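Local coordinates for phosphoribosylformylglycinamidine synthase 2 (Thermus thermophilus, PDB 3VIU), which belongs to the AIR synthase-related (PurM-like) family, joins two successive N- and C-terminal domain pairs in one chain, and binds adenosine-5'-diphosphate and magnesium, at residues G624-L627 against L628-E632; Q392-L395 against R396-A400; R646-L650 against E651-G655. All coordinates share one frame; numbering follows the deposited sequence.

Two helices and a loop that leads into a third, short one meet on one side of the chain's centre. Contacts 1 and 2 have centres about 10 Å apart, contacts 1 and 3 about 11 Å, and contacts 2 and 3 about 14 Å. Phe654 of contact 3 joins all three: its CZ meets Val394 CG1 at 3.5 Å, and its ring also packs on Leu398 and Leu627. Leu628 CD1 packs on Leu398 CB at 3.9 Å, while Leu627 N lies 3.1 Å from Leu653 O, a probable hydrogen bond. Contact 1 is the nearer to the magnesium ion held by Asp430, Asn472 and Asp620: the side chain of Ala629 is about 8 Å from the ion, that of Leu399 in contact 2 about 13 Å.

Contact 1 of 3, residues G624-L627 against L628-E632; sequences GGLL and LALAE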
# COMPACT_ATOMS: atom_id res chain seq x y z
N GLY A 624 -17.66 12.25 -2.97
CA GLY A 624 -18.73 12.52 -3.91
C GLY A 624 -20.12 12.42 -3.31
O GLY A 624 -21.11 12.79 -3.93
N GLY A 625 -20.21 11.88 -2.10
CA GLY A 625 -21.50 11.77 -1.43
C GLY A 625 -22.45 10.66 -1.85
O GLY A 625 -22.16 9.84 -2.73
N LEU A 626 -23.62 10.68 -1.21
CA LEU A 626 -24.67 9.70 -1.43
C LEU A 626 -25.04 9.42 -2.88
O LEU A 626 -25.15 8.27 -3.28
CB LEU A 626 -25.93 10.12 -0.66
CG LEU A 626 -27.16 9.24 -0.90
CD1 LEU A 626 -26.87 7.79 -0.52
CD2 LEU A 626 -28.34 9.77 -0.12
N LEU A 627 -25.23 10.47 -3.67
CA LEU A 627 -25.61 10.29 -5.06
C LEU A 627 -24.53 9.61 -5.91
O LEU A 627 -24.84 8.73 -6.71
CB LEU A 627 -26.02 11.63 -5.69
CG LEU A 627 -27.52 11.86 -5.89
CD1 LEU A 627 -28.31 11.39 -4.69
CD2 LEU A 627 -27.78 13.33 -6.14
N LEU A 628 -23.28 10.00 -5.72
CA LEU A 628 -22.22 9.37 -6.49
C LEU A 628 -22.15 7.88 -6.14
O LEU A 628 -22.06 7.03 -7.02
CB LEU A 628 -20.87 10.04 -6.24
CG LEU A 628 -19.85 9.52 -7.26
CD1 LEU A 628 -19.42 10.66 -8.16
CD2 LEU A 628 -18.67 8.88 -6.55
N ALA A 629 -22.22 7.57 -4.85
CA ALA A 629 -22.17 6.17 -4.42
C ALA A 629 -23.29 5.41 -5.13
O ALA A 629 -23.07 4.33 -5.67
CB ALA A 629 -22.37 6.07 -2.91
N LEU A 630 -24.47 6.01 -5.12
CA LEU A 630 -25.65 5.43 -5.75
C LEU A 630 -25.41 5.15 -7.23
O LEU A 630 -25.71 4.06 -7.72
CB LEU A 630 -26.82 6.40 -5.58
CG LEU A 630 -28.11 5.97 -4.88
CD1 LEU A 630 -27.88 4.94 -3.80
CD2 LEU A 630 -28.74 7.22 -4.29
N ALA A 631 -24.83 6.11 -7.95
CA ALA A 631 -24.58 5.92 -9.37
C ALA A 631 -23.57 4.80 -9.65
O ALA A 631 -23.72 4.05 -10.62
CB ALA A 631 -24.09 7.23 -10.00
N GLU A 632 -22.56 4.68 -8.80
CA GLU A 632 -21.55 3.63 -8.98
C GLU A 632 -22.14 2.24 -8.88
O GLU A 632 -21.60 1.29 -9.45
CB GLU A 632 -20.43 3.79 -7.94
CG GLU A 632 -19.55 5.02 -8.17
CD GLU A 632 -18.45 5.17 -7.14
OE1 GLU A 632 -17.31 5.48 -7.53
OE2 GLU A 632 -18.73 4.99 -5.93
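A chi1 of -122° in Leu630, away from the staggered positions, carries its CD2 back along the helix, where it meets both Leu626 and Leu627. Leu626 CG lies 4.3 Å from Leu630 CD2, one turn apart, and Leu627 CD1 stands 4.2 Å from the same methyl. One branch of Leu630 thus serves two partners, while its CB rests on the carbonyl oxygens of Leu626 and Leu627. Leu628 turns another way: its CG is anti to the backbone N (chi1 -170°), and its CB passes 3.6 Å from Gly624 O at the start of the turn.

The backbone is that of the first turns of helix 625-634. Ala629 N donates to Gly625 O at 3.1 Å in an almost straight bond (172°). Leu630 N reaches Leu626 O at 3.0 Å and Ala631 N reaches Leu627 O at 2.9 Å, continuing the i to i+4 pattern. The two glycines leading in both have positive phi.

Outside the turn, Gly624 N is bonded to Glu656 OE2, and Leu626, Ala629 and Leu630 pack on Leu662 of strand 661-665. The helix follows strand 618-620, whose Asp620 binds magnesium, after a short loop. Across the turn itself the side chains bring only carbon atoms to the contact, against one another and against carbonyl oxygens, while the hydrogen bonds across it are all main-chain, so this buried piece of the C-terminal AIR synthase-related domain pairs its carbonyls of residues 625 to 627 within the helix.

Contact 2 of 3, residues Q392-L395 against R396-A400; sequences QEVL and RRLLA
Arg396 folds back over Gln392 and Glu393 on the alpha-helix 391-399, in a contact between residues three and four positions apart. A bend at chi3 (-70°) turns its guanidinium toward the start of the helix, leaving one face over the main chain. Gln392 O lies 3.3 Å above the guanidinium plane of Arg396, displaced toward the rim, and Glu393 CA sits over the same face. Arg396 NH2 meets Glu393 CG at 3.5 Å, the two side chains crossing at about a right angle. The charge of Arg396 has its strongest partner further off: NH1 forms a salt bridge with Glu710 OE1, and Gln392 O is taken by Trp706 NE1.

Glu393 reaches along the other flank to Arg397. The pair makes a long salt bridge, with OE2 3.9 Å from Arg397 NE, although the position of that oxygen is uncertain. Beneath these charges Arg397 N bonds to Glu393 O at 2.9 Å, as Leu398 N does to Val394 O and Leu399 N to Leu395 O.

Leu395 leads from the charged side to the buried one. It packs against Leu711 of helix 708-723 and Trp706 of strand 702-707, and Leu399 reaches Leu711 and Trp715. Val394 and Leu398 run alongside each other in the same direction, Val394 CG1 3.9 Å from Leu398 CD1. One turn on from Leu395, the Leu399 side chain crosses it at a slant: Leu399 CG rests 3.3 Å from Leu395 O, and Leu399 CD1 touches Leu395 CG at 4.1 Å.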
# COMPACT_ATOMS: atom_id res chain seq x y z
N GLN A 392 -28.62 18.19 -10.99
CA GLN A 392 -28.75 17.39 -12.20
C GLN A 392 -27.40 17.36 -12.88
O GLN A 392 -26.97 16.33 -13.39
CB GLN A 392 -29.76 18.01 -13.18
CG GLN A 392 -31.22 17.67 -12.93
CD GLN A 392 -31.53 16.19 -13.13
OE1 GLN A 392 -30.85 15.51 -13.90
NE2 GLN A 392 -32.56 15.71 -12.47
N GLU A 393 -26.72 18.50 -12.87
CA GLU A 393 -25.42 18.61 -13.51
C GLU A 393 -24.22 18.35 -12.61
O GLU A 393 -23.17 17.92 -13.09
CB GLU A 393 -25.30 19.98 -14.19
CG GLU A 393 -24.86 19.87 -15.64
CD GLU A 393 -23.46 20.43 -15.85
OE1 GLU A 393 -22.77 19.97 -16.79
OE2 GLU A 393 -23.07 21.34 -15.09
N VAL A 394 -24.37 18.58 -11.31
CA VAL A 394 -23.26 18.32 -10.40
C VAL A 394 -22.87 16.85 -10.38
O VAL A 394 -21.68 16.52 -10.35
CB VAL A 394 -23.60 18.79 -8.97
CG1 VAL A 394 -22.63 18.16 -7.96
CG2 VAL A 394 -23.49 20.31 -8.90
N LEU A 395 -23.85 15.95 -10.39
CA LEU A 395 -23.55 14.53 -10.37
C LEU A 395 -22.80 14.13 -11.64
O LEU A 395 -21.85 13.35 -11.58
CB LEU A 395 -24.83 13.70 -10.24
CG LEU A 395 -24.67 12.18 -10.41
CD1 LEU A 395 -23.70 11.63 -9.37
CD2 LEU A 395 -26.03 11.51 -10.29
N ARG A 396 -23.23 14.66 -12.78
CA ARG A 396 -22.57 14.35 -14.05
C ARG A 396 -21.15 14.93 -14.05
O ARG A 396 -20.23 14.30 -14.57
CB ARG A 396 -23.35 14.92 -15.24
CG ARG A 396 -24.69 14.22 -15.53
CD ARG A 396 -25.20 14.53 -16.95
NE ARG A 396 -25.64 15.91 -17.10
CZ ARG A 396 -26.89 16.33 -16.88
NH1 ARG A 396 -27.83 15.47 -16.51
NH2 ARG A 396 -27.19 17.61 -17.02
N ARG A 397 -20.98 16.11 -13.47
CA ARG A 397 -19.66 16.73 -13.43
C ARG A 397 -18.71 15.99 -12.49
O ARG A 397 -17.50 15.92 -12.76
CB ARG A 397 -19.78 18.21 -13.02
CG ARG A 397 -20.40 19.08 -14.11
CD ARG A 397 -20.80 20.46 -13.59
NE ARG A 397 -19.68 21.30 -13.18
CZ ARG A 397 -19.80 22.43 -12.50
NH1 ARG A 397 -21.00 22.87 -12.13
NH2 ARG A 397 -18.72 23.14 -12.17
N LEU A 398 -19.25 15.43 -11.41
CA LEU A 398 -18.43 14.67 -10.45
C LEU A 398 -17.99 13.34 -11.05
O LEU A 398 -16.85 12.92 -10.88
CB LEU A 398 -19.21 14.42 -9.16
CG LEU A 398 -19.27 15.58 -8.17
CD1 LEU A 398 -20.21 15.23 -7.03
CD2 LEU A 398 -17.87 15.91 -7.66
N LEU A 399 -18.91 12.68 -11.74
CA LEU A 399 -18.62 11.40 -12.36
C LEU A 399 -17.53 11.60 -13.41
O LEU A 399 -16.68 10.73 -13.59
CB LEU A 399 -19.88 10.81 -13.01
CG LEU A 399 -20.92 10.18 -12.08
CD1 LEU A 399 -22.20 9.94 -12.83
CD2 LEU A 399 -20.40 8.87 -11.51
N ALA A 400 -17.54 12.75 -14.06
CA ALA A 400 -16.55 13.07 -15.10
C ALA A 400 -15.20 13.55 -14.55
O ALA A 400 -14.26 13.77 -15.30
CB ALA A 400 -17.11 14.11 -16.05

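Contact 3 of 3, residues R646-L650 against E651-G655; sequences REEGL and EALFG
The carbonyl oxygens of Gly649 and Leu650 receive the N-H groups that follow them, and so close the short helix 650-653. Gly649, at the N-cap, offers its O to Leu653 N at 3.2 Å in a good bond (163°), with Ala652 N adding a weak one. Leu650 O is likewise used twice: Phe654 N meets it in the carbonyl plane at 2.7 Å, and Gly655 N makes a weak bond at 3.0 Å. Gly655 N also leans weakly on Glu651 O, so its proton is shared between two poorly placed acceptors.

On the N-terminal side of the cap residue, the N-H of Gly649 is bonded by the side chain just before it. Glu648 bends at chi2 (-80°), bringing OE1 to 2.7 Å from Gly649 N, which approaches from above the carboxylate plane. Glu651 turns outward to a salt bridge with Arg571 NH1. The apolar part is smaller: Leu650 CD2 comes to the edge of the Phe654 ring, 3.8 Å from Phe654 CD2, and Ala652 CB faces Glu647 CB at 3.7 Å.

This turn of the C-terminal AIR synthase-related domain comes between strands 641-644 and 661-665 along the chain. Leu650 packs on Leu583 and Phe654 on Val579, both of helix 578-584, while Leu653 and Phe654 also touch Pro391 at the head of helix 391-399.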
# COMPACT_ATOMS: atom_id res chain seq x y z
N ARG A 646 -34.61 12.75 1.94
CA ARG A 646 -35.37 13.75 2.68
C ARG A 646 -34.78 15.14 2.81
O ARG A 646 -35.50 16.10 3.09
CB ARG A 646 -35.71 13.22 4.06
CG ARG A 646 -36.73 12.12 3.99
CD ARG A 646 -37.15 11.64 5.34
NE ARG A 646 -38.12 10.57 5.21
CZ ARG A 646 -38.49 9.77 6.20
NH1 ARG A 646 -37.96 9.92 7.41
NH2 ARG A 646 -39.36 8.80 5.97
N GLU A 647 -33.48 15.26 2.61
CA GLU A 647 -32.86 16.56 2.71
C GLU A 647 -32.33 16.97 1.36
O GLU A 647 -31.68 16.18 0.68
CB GLU A 647 -31.72 16.52 3.71
CG GLU A 647 -32.13 16.09 5.09
CD GLU A 647 -30.93 15.79 5.96
OE1 GLU A 647 -30.25 14.78 5.69
OE2 GLU A 647 -30.67 16.57 6.90
N GLU A 648 -32.63 18.19 0.95
CA GLU A 648 -32.12 18.68 -0.31
C GLU A 648 -30.90 19.50 0.08
O GLU A 648 -30.66 19.73 1.27
CB GLU A 648 -33.16 19.53 -1.04
CG GLU A 648 -33.53 18.99 -2.41
CD GLU A 648 -32.51 19.35 -3.49
OE1 GLU A 648 -31.29 19.19 -3.24
OE2 GLU A 648 -32.93 19.77 -4.59
N GLY A 649 -30.15 19.96 -0.90
CA GLY A 649 -28.97 20.73 -0.61
C GLY A 649 -27.76 19.87 -0.91
O GLY A 649 -27.80 18.65 -0.80
N LEU A 650 -26.67 20.52 -1.28
CA LEU A 650 -25.44 19.82 -1.62
C LEU A 650 -24.97 18.90 -0.51
O LEU A 650 -24.53 17.79 -0.77
CB LEU A 650 -24.35 20.83 -1.97
CG LEU A 650 -24.71 21.82 -3.09
CD1 LEU A 650 -23.55 22.76 -3.33
CD2 LEU A 650 -25.05 21.06 -4.35
N GLU A 651 -25.06 19.36 0.74
CA GLU A 651 -24.61 18.54 1.85
C GLU A 651 -25.22 17.14 1.86
O GLU A 651 -24.56 16.17 2.16
CB GLU A 651 -24.90 19.24 3.18
CG GLU A 651 -24.14 20.53 3.39
CD GLU A 651 -24.50 21.19 4.71
OE1 GLU A 651 -25.71 21.41 4.94
OE2 GLU A 651 -23.58 21.50 5.50
N ALA A 652 -26.50 17.04 1.53
CA ALA A 652 -27.16 15.75 1.55
C ALA A 652 -26.91 14.92 0.30
O ALA A 652 -26.76 13.71 0.37
CB ALA A 652 -28.66 15.92 1.76
N LEU A 653 -26.86 15.56 -0.86
CA LEU A 653 -26.67 14.81 -2.08
C LEU A 653 -25.21 14.49 -2.42
O LEU A 653 -24.91 13.43 -2.97
CB LEU A 653 -27.34 15.56 -3.24
CG LEU A 653 -28.82 15.92 -3.02
CD1 LEU A 653 -29.33 16.78 -4.16
CD2 LEU A 653 -29.66 14.66 -2.89
N PHE A 654 -24.30 15.39 -2.04
CA PHE A 654 -22.88 15.22 -2.36
C PHE A 654 -21.91 15.38 -1.21
O PHE A 654 -20.72 15.13 -1.38
CB PHE A 654 -22.51 16.21 -3.45
CG PHE A 654 -23.47 16.24 -4.59
CD1 PHE A 654 -23.48 15.23 -5.54
CD2 PHE A 654 -24.38 17.29 -4.71
CE1 PHE A 654 -24.38 15.26 -6.60
CE2 PHE A 654 -25.29 17.33 -5.76
CZ PHE A 654 -25.28 16.31 -6.71
N GLY A 655 -22.40 15.82 -0.06
CA GLY A 655 -21.54 16.01 1.10
C GLY A 655 -20.90 14.70 1.50
O GLY A 655 -21.47 13.63 1.26